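Local coordinates for protein transcriptional regulator, TetR family (Legionella pneumophila subsp. pneumophila str. Philadelphia 1, PDB 3ON4) that probably binds DNA as a dimeric, all-helical transcriptional regulator of the TetR family, at residues Glu13-Val18 with Thr38-Lys43; Ala21-Asp26 with Gly110-Asp115; Glu86-Phe91 with Glu136-Val141; Ile160-Gly165 with Glu180-Phe185. All coordinates share one frame; numbering follows the deposited sequence.

Contact 1 (Glu13-Val18 with Thr38-Lys43); sequences ERILAV and TAINIK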
loop_
_atom_site.group_PDB
_atom_site.type_symbol
_atom_site.label_atom_id
_atom_site.label_comp_id
_atom_site.label_asym_id
_atom_site.label_seq_id
_atom_site.Cartn_x
_atom_site.Cartn_y
_atom_site.Cartn_z
ATOM N N GLU A 13 -11.479 -9.628 23.404
ATOM C CA GLU A 13 -12.159 -9.091 22.234
ATOM C C GLU A 13 -11.978 -7.583 22.131
ATOM O O GLU A 13 -11.763 -7.059 21.043
ATOM C CB GLU A 13 -13.653 -9.455 22.197
ATOM C CG GLU A 13 -14.393 -8.621 21.122
ATOM C CD GLU A 13 -15.661 -9.252 20.594
ATOM O OE1 GLU A 13 -16.267 -10.073 21.308
ATOM O OE2 GLU A 13 -16.050 -8.898 19.455
ATOM N N ARG A 14 -12.041 -6.872 23.250
ATOM C CA ARG A 14 -11.875 -5.415 23.181
ATOM C C ARG A 14 -10.441 -5.051 22.781
ATOM O O ARG A 14 -10.213 -4.051 22.070
ATOM C CB ARG A 14 -12.297 -4.742 24.489
ATOM C CG ARG A 14 -13.771 -4.892 24.805
ATOM C CD ARG A 14 -14.297 -3.777 25.713
ATOM N NE ARG A 14 -13.400 -3.451 26.819
ATOM C CZ ARG A 14 -13.443 -2.330 27.542
ATOM N NH1 ARG A 14 -12.578 -2.165 28.527
ATOM N NH2 ARG A 14 -14.339 -1.371 27.290
ATOM N N ILE A 15 -9.474 -5.863 23.210
ATOM C CA ILE A 15 -8.068 -5.640 22.837
ATOM C C ILE A 15 -7.918 -5.845 21.339
ATOM O O ILE A 15 -7.337 -5.017 20.636
ATOM C CB ILE A 15 -7.069 -6.584 23.585
ATOM C CG1 ILE A 15 -6.977 -6.212 25.059
ATOM C CG2 ILE A 15 -5.680 -6.498 22.907
ATOM C CD1 ILE A 15 -6.414 -7.321 25.992
ATOM N N LEU A 16 -8.469 -6.946 20.845
ATOM C CA LEU A 16 -8.398 -7.237 19.425
ATOM C C LEU A 16 -9.041 -6.110 18.591
ATOM O O LEU A 16 -8.461 -5.660 17.598
ATOM C CB LEU A 16 -9.057 -8.574 19.109
ATOM C CG LEU A 16 -8.260 -9.804 19.559
ATOM C CD1 LEU A 16 -9.172 -11.055 19.565
ATOM C CD2 LEU A 16 -7.026 -9.990 18.674
ATOM N N ALA A 17 -10.205 -5.645 19.026
ATOM C CA ALA A 17 -10.934 -4.627 18.242
ATOM C C ALA A 17 -10.179 -3.288 18.159
ATOM O O ALA A 17 -10.114 -2.661 17.074
ATOM C CB ALA A 17 -12.365 -4.445 18.780
ATOM N N VAL A 18 -9.590 -2.853 19.271
ATOM C CA VAL A 18 -8.830 -1.586 19.251
ATOM C C VAL A 18 -7.503 -1.777 18.523
ATOM O O VAL A 18 -7.088 -0.902 17.771
ATOM C CB VAL A 18 -8.558 -0.994 20.655
ATOM C CG1 VAL A 18 -8.133 0.502 20.523
ATOM C CG2 VAL A 18 -9.758 -1.116 21.516
ATOM N N THR A 38 -4.348 2.584 27.352
ATOM C CA THR A 38 -4.843 3.943 27.543
ATOM C C THR A 38 -6.203 4.090 26.869
ATOM O O THR A 38 -7.104 4.685 27.430
ATOM C CB THR A 38 -3.846 4.969 26.954
ATOM O OG1 THR A 38 -2.643 4.944 27.732
ATOM C CG2 THR A 38 -4.411 6.398 26.965
ATOM N N ALA A 39 -6.358 3.498 25.684
ATOM C CA ALA A 39 -7.578 3.707 24.878
ATOM C C ALA A 39 -8.816 3.132 25.555
ATOM O O ALA A 39 -9.878 3.764 25.531
ATOM C CB ALA A 39 -7.406 3.111 23.466
ATOM N N ILE A 40 -8.679 1.938 26.143
ATOM C CA ILE A 40 -9.815 1.224 26.734
ATOM C C ILE A 40 -9.711 1.071 28.257
ATOM O O ILE A 40 -10.493 0.336 28.880
ATOM C CB ILE A 40 -10.067 -0.131 26.019
ATOM C CG1 ILE A 40 -8.865 -1.079 26.143
ATOM C CG2 ILE A 40 -10.401 0.123 24.528
ATOM C CD1 ILE A 40 -9.164 -2.544 25.745
ATOM N N ASN A 41 -8.756 1.784 28.851
ATOM C CA ASN A 41 -8.609 1.879 30.294
ATOM C C ASN A 41 -8.498 0.523 31.002
ATOM O O ASN A 41 -9.242 0.246 31.931
ATOM C CB ASN A 41 -9.738 2.745 30.890
ATOM C CG ASN A 41 -9.669 4.194 30.425
ATOM O OD1 ASN A 41 -8.588 4.690 30.043
ATOM N ND2 ASN A 41 -10.814 4.899 30.469
ATOM N N ILE A 42 -7.560 -0.299 30.540
ATOM C CA ILE A 42 -7.144 -1.544 31.226
ATOM C C ILE A 42 -5.642 -1.462 31.513
ATOM O O ILE A 42 -4.950 -0.601 30.985
ATOM C CB ILE A 42 -7.470 -2.835 30.385
ATOM C CG1 ILE A 42 -6.680 -2.833 29.068
ATOM C CG2 ILE A 42 -8.996 -2.948 30.160
ATOM C CD1 ILE A 42 -6.897 -4.034 28.153
ATOM N N LYS A 43 -5.142 -2.343 32.377
ATOM C CA LYS A 43 -3.709 -2.366 32.705
ATOM C C LYS A 43 -2.930 -2.936 31.530
ATOM O O LYS A 43 -3.406 -3.867 30.880
ATOM C CB LYS A 43 -3.472 -3.197 33.957
ATOM C CG LYS A 43 -4.188 -2.654 35.199
ATOM C CD LYS A 43 -4.096 -3.602 36.401
ATOM C CE LYS A 43 -5.043 -3.165 37.511
ATOM N NZ LYS A 43 -4.953 -4.014 38.725
HETATM O O HOH W 1 -12.876 -0.086 30.299
#
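I40 and I42 each place CG1 between the backbone N and the carbonyl carbon (chi1 62° and 63°), and with the chain beyond extended, both CD1 methyls are carried onto helix 11-26. The I40 methyl comes to rest against the root of R14, with I40 CD1 4.0 Å from R14 CB. I42 reaches further round to the buried I15, where I42 CD1 lies 3.8 Å from I15 CG1. N41, with its positive phi, turns the chain after helix 33-40, which allows I42 to face the same helix as I40.

R14 bends at chi3 (-43°), so that its guanidinium group returns over I40, whose CB lies 4.1 Å above one face of the group, toward its rim. In its plane, at the edge, a water takes the N-H of R14 NH1 at 2.7 Å and donates to I40 O at 2.8 Å, joining the side chain to the backbone. R14 is modelled in two conformers, so the guanidinium position and this bridge hold for one of them and are doubtful. V18, also modelled twice, brings CG1 to 4.0 Å from A39 CB at the more exposed end.

The contact packs the first helix of the probable DNA-binding domain against the predicted helix-turn-helix. I15 and I42 share I47 of helix 44-50 as a neighbour, while I15 and L16 both continue onto L57 of helix 54-77.

Contact 2 (Ala21-Asp26 with Gly110-Asp115); sequences ALIQKD and GMFASD. With NA (sodium ion), chain I.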
loop_
_atom_site.group_PDB
_atom_site.type_symbol
_atom_site.label_atom_id
_atom_site.label_comp_id
_atom_site.label_asym_id
_atom_site.label_seq_id
_atom_site.Cartn_x
_atom_site.Cartn_y
_atom_site.Cartn_z
ATOM N N ALA A 21 -8.109 -1.536 14.883
ATOM C CA ALA A 21 -8.327 -0.151 14.548
ATOM C C ALA A 21 -7.022 0.626 14.474
ATOM O O ALA A 21 -6.784 1.342 13.490
ATOM C CB ALA A 21 -9.270 0.513 15.547
ATOM N N LEU A 22 -6.168 0.465 15.488
ATOM C CA LEU A 22 -4.879 1.160 15.508
ATOM C C LEU A 22 -3.991 0.758 14.329
ATOM O O LEU A 22 -3.345 1.625 13.718
ATOM C CB LEU A 22 -4.164 0.924 16.849
ATOM C CG LEU A 22 -4.867 1.621 18.025
ATOM C CD1 LEU A 22 -4.222 1.208 19.345
ATOM C CD2 LEU A 22 -4.869 3.143 17.857
ATOM N N ILE A 23 -3.969 -0.533 14.002
ATOM C CA ILE A 23 -3.142 -1.035 12.904
ATOM C C ILE A 23 -3.663 -0.466 11.585
ATOM O O ILE A 23 -2.871 0.055 10.763
ATOM C CB ILE A 23 -3.066 -2.580 12.870
ATOM C CG1 ILE A 23 -2.289 -3.087 14.103
ATOM C CG2 ILE A 23 -2.403 -3.043 11.551
ATOM C CD1 ILE A 23 -2.455 -4.625 14.352
ATOM N N GLN A 24 -4.977 -0.504 11.403
ATOM C CA GLN A 24 -5.599 0.056 10.210
ATOM C C GLN A 24 -5.401 1.558 10.040
ATOM O O GLN A 24 -5.468 2.050 8.919
ATOM C CB GLN A 24 -7.088 -0.256 10.146
ATOM C CG GLN A 24 -7.402 -1.723 9.915
ATOM C CD GLN A 24 -8.865 -1.930 9.688
ATOM O OE1 GLN A 24 -9.611 -2.182 10.626
ATOM N NE2 GLN A 24 -9.300 -1.773 8.436
ATOM N N LYS A 25 -5.222 2.292 11.141
ATOM C CA LYS A 25 -5.054 3.744 11.061
ATOM C C LYS A 25 -3.574 4.094 10.857
ATOM O O LYS A 25 -3.220 4.876 9.972
ATOM C CB LYS A 25 -5.569 4.433 12.333
ATOM C CG LYS A 25 -7.097 4.404 12.477
ATOM C CD LYS A 25 -7.552 4.952 13.804
ATOM C CE LYS A 25 -9.061 4.937 13.912
ATOM N NZ LYS A 25 -9.535 5.644 15.138
ATOM N N ASP A 26 -2.719 3.483 11.670
ATOM C CA ASP A 26 -1.326 3.949 11.829
ATOM C C ASP A 26 -0.266 2.950 11.450
ATOM O O ASP A 26 0.876 3.350 11.152
ATOM C CB ASP A 26 -1.059 4.329 13.287
ATOM C CG ASP A 26 -1.909 5.485 13.765
ATOM O OD1 ASP A 26 -2.398 6.308 12.952
ATOM O OD2 ASP A 26 -2.090 5.574 14.999
ATOM N N GLY A 110 -3.477 -4.618 3.651
ATOM C CA GLY A 110 -2.609 -3.654 3.006
ATOM C C GLY A 110 -1.567 -3.079 3.961
ATOM O O GLY A 110 -0.396 -2.894 3.586
HETATM N N MSE A 111 -1.987 -2.782 5.186
HETATM C CA MSE A 111 -1.064 -2.271 6.185
HETATM C C MSE A 111 0.041 -3.272 6.493
HETATM O O MSE A 111 1.261 -2.926 6.492
HETATM C CB MSE A 111 -1.816 -1.881 7.448
HETATM C CG MSE A 111 -2.602 -0.586 7.294
HETATM SE SE MSE A 111 -1.479 0.928 6.821
HETATM C CE MSE A 111 -2.154 2.189 8.180
ATOM N N PHE A 112 -0.345 -4.517 6.747
ATOM C CA PHE A 112 0.682 -5.554 6.995
ATOM C C PHE A 112 1.553 -5.810 5.767
ATOM O O PHE A 112 2.759 -6.011 5.897
ATOM C CB PHE A 112 0.052 -6.820 7.510
ATOM C CG PHE A 112 -0.281 -6.786 8.955
ATOM C CD1 PHE A 112 0.728 -6.725 9.909
ATOM C CD2 PHE A 112 -1.603 -6.868 9.392
ATOM C CE1 PHE A 112 0.416 -6.724 11.256
ATOM C CE2 PHE A 112 -1.888 -6.848 10.726
ATOM C CZ PHE A 112 -0.865 -6.802 11.654
ATOM N N ALA A 113 0.970 -5.769 4.568
ATOM C CA ALA A 113 1.770 -5.865 3.344
ATOM C C ALA A 113 2.839 -4.782 3.263
ATOM O O ALA A 113 3.963 -5.073 2.881
ATOM C CB ALA A 113 0.895 -5.832 2.090
ATOM N N SER A 114 2.492 -3.540 3.594
ATOM C CA SER A 114 3.476 -2.453 3.564
ATOM C C SER A 114 4.631 -2.692 4.570
ATOM O O SER A 114 5.799 -2.391 4.275
ATOM C CB SER A 114 2.811 -1.087 3.806
ATOM O OG SER A 114 2.459 -0.880 5.178
ATOM N N ASP A 115 4.294 -3.234 5.738
ATOM C CA ASP A 115 5.253 -3.447 6.819
ATOM C C ASP A 115 5.971 -4.800 6.736
ATOM O O ASP A 115 6.811 -5.101 7.588
ATOM C CB ASP A 115 4.519 -3.382 8.168
ATOM C CG ASP A 115 3.862 -2.041 8.416
ATOM O OD1 ASP A 115 4.406 -1.015 7.955
ATOM O OD2 ASP A 115 2.793 -2.020 9.051
HETATM NA NA NA I . 3.572 0.848 6.555
HETATM O O HOH W 2 1.672 0.522 7.958
HETATM O O HOH W 3 5.736 1.142 5.748
#
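M111, a selenomethionine, folds back at chi2 (-59°) and again at chi3, which pushes its terminal methyl into the backbone of helix 11-26 near its last turn. There M111 CE meets three carbonyl oxygens in succession, lying 3.4 Å from each of I23 O, Q24 O and K25 O. The methyl hydrogens may be slightly polarised by these oxygens; K25 O has a stronger partner in R171. Beside this, I23 presents both branches to F112: I23 CG2 is 3.9 Å from F112 CE2 and I23 CD1 3.8 Å from F112 CZ. The two side chains meet at a slant, and the axes of the two segments pass 9.4 Å apart at 62°.

About one turn after M111, S114 holds OG between its backbone N and carbonyl carbon (chi1 75°), from where OG donates to M111 O at 2.7 Å and binds a sodium ion at 2.5 Å. D115 OD1 is also a ligand of the ion, while D115 OD2 accepts from one of its two waters. S114 and D115 of the second subunit complete six ligands. The result is a metal site shared across the dimer, next to the junction of a TetR-type DNA-binding domain with the C-terminal domain.

Contact 3 (Glu86-Phe91 with Glu136-Val141); sequences EKIQKF and EWLKGV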
loop_
_atom_site.group_PDB
_atom_site.type_symbol
_atom_site.label_atom_id
_atom_site.label_comp_id
_atom_site.label_asym_id
_atom_site.label_seq_id
_atom_site.Cartn_x
_atom_site.Cartn_y
_atom_site.Cartn_z
ATOM N N GLU A 86 -22.194 -8.094 -9.749
ATOM C CA GLU A 86 -22.746 -7.505 -8.529
ATOM C C GLU A 86 -22.001 -8.012 -7.289
ATOM O O GLU A 86 -21.839 -7.271 -6.329
ATOM C CB GLU A 86 -24.247 -7.794 -8.423
ATOM C CG GLU A 86 -25.136 -6.965 -9.381
ATOM C CD GLU A 86 -26.591 -7.409 -9.408
ATOM O OE1 GLU A 86 -26.887 -8.617 -9.266
ATOM O OE2 GLU A 86 -27.461 -6.544 -9.610
ATOM N N LYS A 87 -21.549 -9.264 -7.309
ATOM C CA LYS A 87 -20.778 -9.821 -6.174
ATOM C C LYS A 87 -19.437 -9.079 -5.985
ATOM O O LYS A 87 -19.024 -8.769 -4.856
ATOM C CB LYS A 87 -20.553 -11.326 -6.357
ATOM C CG LYS A 87 -21.834 -12.162 -6.244
ATOM C CD LYS A 87 -21.580 -13.638 -6.513
ATOM C CE LYS A 87 -22.872 -14.437 -6.397
ATOM N NZ LYS A 87 -22.788 -15.780 -7.032
ATOM N N ILE A 88 -18.773 -8.786 -7.100
ATOM C CA ILE A 88 -17.543 -8.013 -7.074
ATOM C C ILE A 88 -17.848 -6.596 -6.587
ATOM O O ILE A 88 -17.117 -6.063 -5.764
ATOM C CB ILE A 88 -16.856 -7.927 -8.465
ATOM C CG1 ILE A 88 -16.507 -9.327 -9.042
ATOM C CG2 ILE A 88 -15.620 -7.026 -8.366
ATOM C CD1 ILE A 88 -15.820 -10.243 -8.056
ATOM N N GLN A 89 -18.918 -5.977 -7.091
ATOM C CA GLN A 89 -19.297 -4.625 -6.626
ATOM C C GLN A 89 -19.562 -4.605 -5.111
ATOM O O GLN A 89 -19.128 -3.690 -4.389
ATOM C CB GLN A 89 -20.521 -4.089 -7.411
ATOM C CG GLN A 89 -20.238 -3.808 -8.904
ATOM C CD GLN A 89 -21.494 -3.538 -9.734
ATOM O OE1 GLN A 89 -22.581 -4.054 -9.447
ATOM N NE2 GLN A 89 -21.338 -2.748 -10.793
ATOM N N LYS A 90 -20.253 -5.626 -4.613
ATOM C CA LYS A 90 -20.575 -5.693 -3.183
ATOM C C LYS A 90 -19.345 -6.010 -2.336
ATOM O O LYS A 90 -19.242 -5.556 -1.190
ATOM C CB LYS A 90 -21.689 -6.717 -2.907
ATOM C CG LYS A 90 -23.034 -6.361 -3.485
ATOM C CD LYS A 90 -23.697 -5.125 -2.852
ATOM C CE LYS A 90 -25.041 -4.851 -3.536
ATOM N NZ LYS A 90 -25.750 -3.595 -3.101
ATOM N N PHE A 91 -18.416 -6.782 -2.897
ATOM C CA PHE A 91 -17.117 -7.001 -2.264
ATOM C C PHE A 91 -16.430 -5.662 -2.016
ATOM O O PHE A 91 -15.967 -5.399 -0.902
ATOM C CB PHE A 91 -16.246 -7.920 -3.127
ATOM C CG PHE A 91 -14.776 -7.725 -2.939
ATOM C CD1 PHE A 91 -14.103 -8.353 -1.902
ATOM C CD2 PHE A 91 -14.058 -6.929 -3.815
ATOM C CE1 PHE A 91 -12.744 -8.174 -1.744
ATOM C CE2 PHE A 91 -12.701 -6.756 -3.660
ATOM C CZ PHE A 91 -12.047 -7.365 -2.640
ATOM N N GLU A 136 -8.528 -16.024 -4.149
ATOM C CA GLU A 136 -9.300 -17.238 -4.440
ATOM C C GLU A 136 -10.804 -16.939 -4.541
ATOM O O GLU A 136 -11.459 -17.419 -5.463
ATOM C CB GLU A 136 -9.030 -18.325 -3.387
ATOM C CG GLU A 136 -9.755 -19.668 -3.627
ATOM C CD GLU A 136 -9.491 -20.253 -5.007
ATOM O OE1 GLU A 136 -8.329 -20.171 -5.488
ATOM O OE2 GLU A 136 -10.452 -20.766 -5.620
ATOM N N TRP A 137 -11.345 -16.139 -3.622
ATOM C CA TRP A 137 -12.775 -15.775 -3.683
ATOM C C TRP A 137 -13.119 -15.030 -4.981
ATOM O O TRP A 137 -14.061 -15.390 -5.702
ATOM C CB TRP A 137 -13.142 -14.898 -2.501
ATOM C CG TRP A 137 -14.591 -14.637 -2.435
ATOM C CD1 TRP A 137 -15.557 -15.445 -1.893
ATOM C CD2 TRP A 137 -15.267 -13.488 -2.946
ATOM N NE1 TRP A 137 -16.791 -14.867 -2.041
ATOM C CE2 TRP A 137 -16.643 -13.667 -2.689
ATOM C CE3 TRP A 137 -14.846 -12.340 -3.633
ATOM C CZ2 TRP A 137 -17.594 -12.728 -3.057
ATOM C CZ3 TRP A 137 -15.793 -11.403 -4.002
ATOM C CH2 TRP A 137 -17.157 -11.597 -3.704
ATOM N N LEU A 138 -12.333 -14.009 -5.288
ATOM C CA LEU A 138 -12.487 -13.238 -6.542
ATOM C C LEU A 138 -12.389 -14.096 -7.820
ATOM O O LEU A 138 -13.235 -13.991 -8.727
ATOM C CB LEU A 138 -11.444 -12.095 -6.586
ATOM C CG LEU A 138 -11.655 -10.876 -5.691
ATOM C CD1 LEU A 138 -10.462 -9.913 -5.734
ATOM C CD2 LEU A 138 -12.950 -10.165 -6.121
ATOM N N LYS A 139 -11.355 -14.945 -7.892
ATOM C CA LYS A 139 -11.160 -15.885 -9.002
ATOM C C LYS A 139 -12.364 -16.794 -9.180
ATOM O O LYS A 139 -12.855 -16.997 -10.303
ATOM C CB LYS A 139 -9.921 -16.752 -8.761
ATOM C CG LYS A 139 -9.677 -17.862 -9.803
ATOM C CD LYS A 139 -8.653 -18.834 -9.220
ATOM C CE LYS A 139 -8.368 -19.987 -10.116
ATOM N NZ LYS A 139 -8.107 -21.228 -9.316
ATOM N N GLY A 140 -12.844 -17.348 -8.072
ATOM C CA GLY A 140 -14.034 -18.225 -8.111
ATOM C C GLY A 140 -15.297 -17.545 -8.631
ATOM O O GLY A 140 -16.037 -18.127 -9.439
ATOM N N VAL A 141 -15.559 -16.331 -8.163
ATOM C CA VAL A 141 -16.716 -15.553 -8.618
ATOM C C VAL A 141 -16.597 -15.308 -10.126
ATOM O O VAL A 141 -17.555 -15.485 -10.888
ATOM C CB VAL A 141 -16.818 -14.193 -7.846
ATOM C CG1 VAL A 141 -17.849 -13.296 -8.486
ATOM C CG2 VAL A 141 -17.186 -14.423 -6.372
#
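Within the helical C-terminal domain of this TetR-family protein, segments 86-91 and 136-141, of helices 84-98 and 121-144, run nearly antiparallel, at 156°, and I88, F91, W137, L138 and V141 interdigitate between them. I88 supplies the centre: its CD1 methyl is wedged between two side chains of the other helix, 3.5 Å from L138 CD2, a tight approach, and 3.7 Å from V141 CG1. The same L138 CD2 methyl also lies over one face of the F91 ring, a CH-pi contact 4.3 Å from the centroid and 16° off the normal.

F91 and W137 both send CG anti to the backbone N, which aims each aromatic group toward the opposite helix. Their planes are only 30° apart, but the rings are slid so far that they barely overlap, with 5.8 Å between centroids; the closer touch is F91 CB to W137 CZ3. Helix 54-77 borders this aromatic side, placing L73 beside F91 and I76 beside W137. The indole is tied at one end, where NE1 hydrogen-bonds to S77 OG; at its far rim K87 O sits at the ring edge, near the plane, 3.6 Å from W137 CH2.

Contact 4 (Ile160-Gly165 with Glu180-Phe185); sequences ISLVEG and EGVRHF
L162 drives its CD2 methyl into the base of the F185 side chain, and here the fit is tight: L162 CD2 is 3.3 Å from F185 CB and 3.5 Å from F185 CG. With CG anti to the backbone N (chi1 -168°), L162 reaches across to helix 177-189 and lays CD2 obliquely against F185. V182 packs alongside, its CG2 methyl resting 3.6 Å from L162 O and 4.0 Å from L162 CG.

Packing is more relaxed at V163, where a single methyl pair, V163 CG2 to V182 CG1, meets at 3.8 Å with the side chains about perpendicular. This edge continues into the protein, since F92 of helix 84-98 touches both valines. The looser, solvent side is that of E180 and H184, both exposed and neither touching 160-165.

Around L162, G181 and F185 the second subunit closes in: its Q158 donates NE2 to G181 O and packs on F185, and its S161 packs on L162. The segments run antiparallel at 166°, with axes 9.4 Å apart. Such a pair of C-terminal helices meeting its copy from the partner chain is characteristic of the four-helix bundle by which TetR-family regulators dimerise.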
loop_
_atom_site.group_PDB
_atom_site.type_symbol
_atom_site.label_atom_id
_atom_site.label_comp_id
_atom_site.label_asym_id
_atom_site.label_seq_id
_atom_site.Cartn_x
_atom_site.Cartn_y
_atom_site.Cartn_z
ATOM N N ILE A 160 -7.663 -6.683 -6.782
ATOM C CA ILE A 160 -7.182 -6.481 -5.405
ATOM C C ILE A 160 -6.039 -5.470 -5.385
ATOM O O ILE A 160 -5.922 -4.708 -4.430
ATOM C CB ILE A 160 -6.838 -7.821 -4.644
ATOM C CG1 ILE A 160 -6.592 -7.577 -3.128
ATOM C CG2 ILE A 160 -5.673 -8.527 -5.257
ATOM C CD1 ILE A 160 -7.642 -6.701 -2.383
ATOM N N SER A 161 -5.210 -5.451 -6.427
ATOM C CA SER A 161 -4.155 -4.436 -6.530
ATOM C C SER A 161 -4.771 -3.039 -6.577
ATOM O O SER A 161 -4.316 -2.115 -5.882
ATOM C CB SER A 161 -3.292 -4.666 -7.769
ATOM O OG SER A 161 -2.690 -5.951 -7.717
ATOM N N LEU A 162 -5.828 -2.886 -7.374
ATOM C CA LEU A 162 -6.447 -1.590 -7.544
ATOM C C LEU A 162 -7.142 -1.162 -6.256
ATOM O O LEU A 162 -7.073 -0.002 -5.886
ATOM C CB LEU A 162 -7.432 -1.613 -8.701
ATOM C CG LEU A 162 -8.004 -0.316 -9.238
ATOM C CD1 LEU A 162 -6.927 0.778 -9.463
ATOM C CD2 LEU A 162 -8.719 -0.632 -10.547
ATOM N N VAL A 163 -7.797 -2.100 -5.591
ATOM C CA VAL A 163 -8.456 -1.822 -4.320
ATOM C C VAL A 163 -7.423 -1.323 -3.308
ATOM O O VAL A 163 -7.634 -0.290 -2.657
ATOM C CB VAL A 163 -9.188 -3.064 -3.771
ATOM C CG1 VAL A 163 -9.524 -2.900 -2.259
ATOM C CG2 VAL A 163 -10.433 -3.373 -4.607
ATOM N N GLU A 164 -6.306 -2.038 -3.177
ATOM C CA GLU A 164 -5.279 -1.673 -2.198
ATOM C C GLU A 164 -4.671 -0.300 -2.518
ATOM O O GLU A 164 -4.586 0.587 -1.655
ATOM C CB GLU A 164 -4.204 -2.751 -2.082
ATOM C CG GLU A 164 -4.713 -4.092 -1.519
ATOM C CD GLU A 164 -5.213 -4.015 -0.100
ATOM O OE1 GLU A 164 -4.756 -3.141 0.656
ATOM O OE2 GLU A 164 -6.045 -4.865 0.298
ATOM N N GLY A 165 -4.268 -0.104 -3.761
ATOM C CA GLY A 165 -3.652 1.157 -4.160
ATOM C C GLY A 165 -4.625 2.328 -4.099
ATOM O O GLY A 165 -4.247 3.440 -3.707
ATOM N N GLU A 180 -13.551 5.818 -6.722
ATOM C CA GLU A 180 -14.456 5.777 -7.883
ATOM C C GLU A 180 -13.774 5.060 -9.042
ATOM O O GLU A 180 -14.408 4.327 -9.770
ATOM C CB GLU A 180 -14.890 7.183 -8.287
ATOM C CG GLU A 180 -15.814 7.851 -7.270
ATOM C CD GLU A 180 -16.123 9.301 -7.621
ATOM O OE1 GLU A 180 -15.589 9.798 -8.628
ATOM O OE2 GLU A 180 -16.905 9.945 -6.889
ATOM N N GLY A 181 -12.472 5.275 -9.181
ATOM C CA GLY A 181 -11.652 4.616 -10.194
ATOM C C GLY A 181 -11.636 3.104 -10.097
ATOM O O GLY A 181 -11.602 2.413 -11.121
ATOM N N VAL A 182 -11.653 2.593 -8.872
ATOM C CA VAL A 182 -11.724 1.159 -8.637
ATOM C C VAL A 182 -13.073 0.649 -9.141
ATOM O O VAL A 182 -13.146 -0.354 -9.860
ATOM C CB VAL A 182 -11.614 0.811 -7.157
ATOM C CG1 VAL A 182 -11.647 -0.721 -6.980
ATOM C CG2 VAL A 182 -10.346 1.429 -6.561
ATOM N N ARG A 183 -14.138 1.324 -8.734
ATOM C CA ARG A 183 -15.473 0.965 -9.206
ATOM C C ARG A 183 -15.602 1.067 -10.720
ATOM O O ARG A 183 -16.175 0.181 -11.330
ATOM C CB ARG A 183 -16.534 1.808 -8.513
ATOM C CG ARG A 183 -17.969 1.478 -8.879
ATOM C CD ARG A 183 -18.359 0.012 -8.693
ATOM N NE ARG A 183 -19.756 -0.153 -9.088
ATOM C CZ ARG A 183 -20.809 -0.152 -8.268
ATOM N NH1 ARG A 183 -20.678 -0.050 -6.948
ATOM N NH2 ARG A 183 -22.022 -0.276 -8.785
ATOM N N HIS A 184 -15.078 2.135 -11.322
ATOM C CA HIS A 184 -15.075 2.280 -12.780
ATOM C C HIS A 184 -14.377 1.098 -13.458
ATOM O O HIS A 184 -14.867 0.579 -14.443
ATOM C CB HIS A 184 -14.361 3.567 -13.231
ATOM C CG HIS A 184 -15.111 4.831 -12.933
ATOM N ND1 HIS A 184 -16.476 4.950 -13.102
ATOM C CD2 HIS A 184 -14.679 6.045 -12.511
ATOM C CE1 HIS A 184 -16.854 6.177 -12.778
ATOM N NE2 HIS A 184 -15.783 6.861 -12.416
ATOM N N PHE A 185 -13.220 0.683 -12.940
ATOM C CA PHE A 185 -12.510 -0.458 -13.517
ATOM C C PHE A 185 -13.382 -1.719 -13.486
ATOM O O PHE A 185 -13.466 -2.465 -14.471
ATOM C CB PHE A 185 -11.193 -0.720 -12.783
ATOM C CG PHE A 185 -10.498 -1.997 -13.208
ATOM C CD1 PHE A 185 -9.663 -2.011 -14.308
ATOM C CD2 PHE A 185 -10.664 -3.172 -12.488
ATOM C CE1 PHE A 185 -9.021 -3.183 -14.709
ATOM C CE2 PHE A 185 -10.005 -4.334 -12.861
ATOM C CZ PHE A 185 -9.187 -4.340 -13.981
#

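In the fold
Contacts 1 and 2 share helix 11-26 and have centres about 17 Å apart, so one helix packs against the predicted helix-turn-helix near its start and against helix 108-115 at its end. Contacts 3 and 4 belong to the C-terminal domain, with centres about 13 Å apart, and touch through F91 and V163. Contact 1 lies about 33 Å from each of them, centre to centre. Contact 2 touches contact 4 where G110 packs on E164, and both also reach the second subunit. Along the chain, contact 2 interlaces with contacts 1 and 3, whereas contact 4 follows all three. Contact 2 thus joins the probable DNA-binding end to the dimerising, C-terminal body.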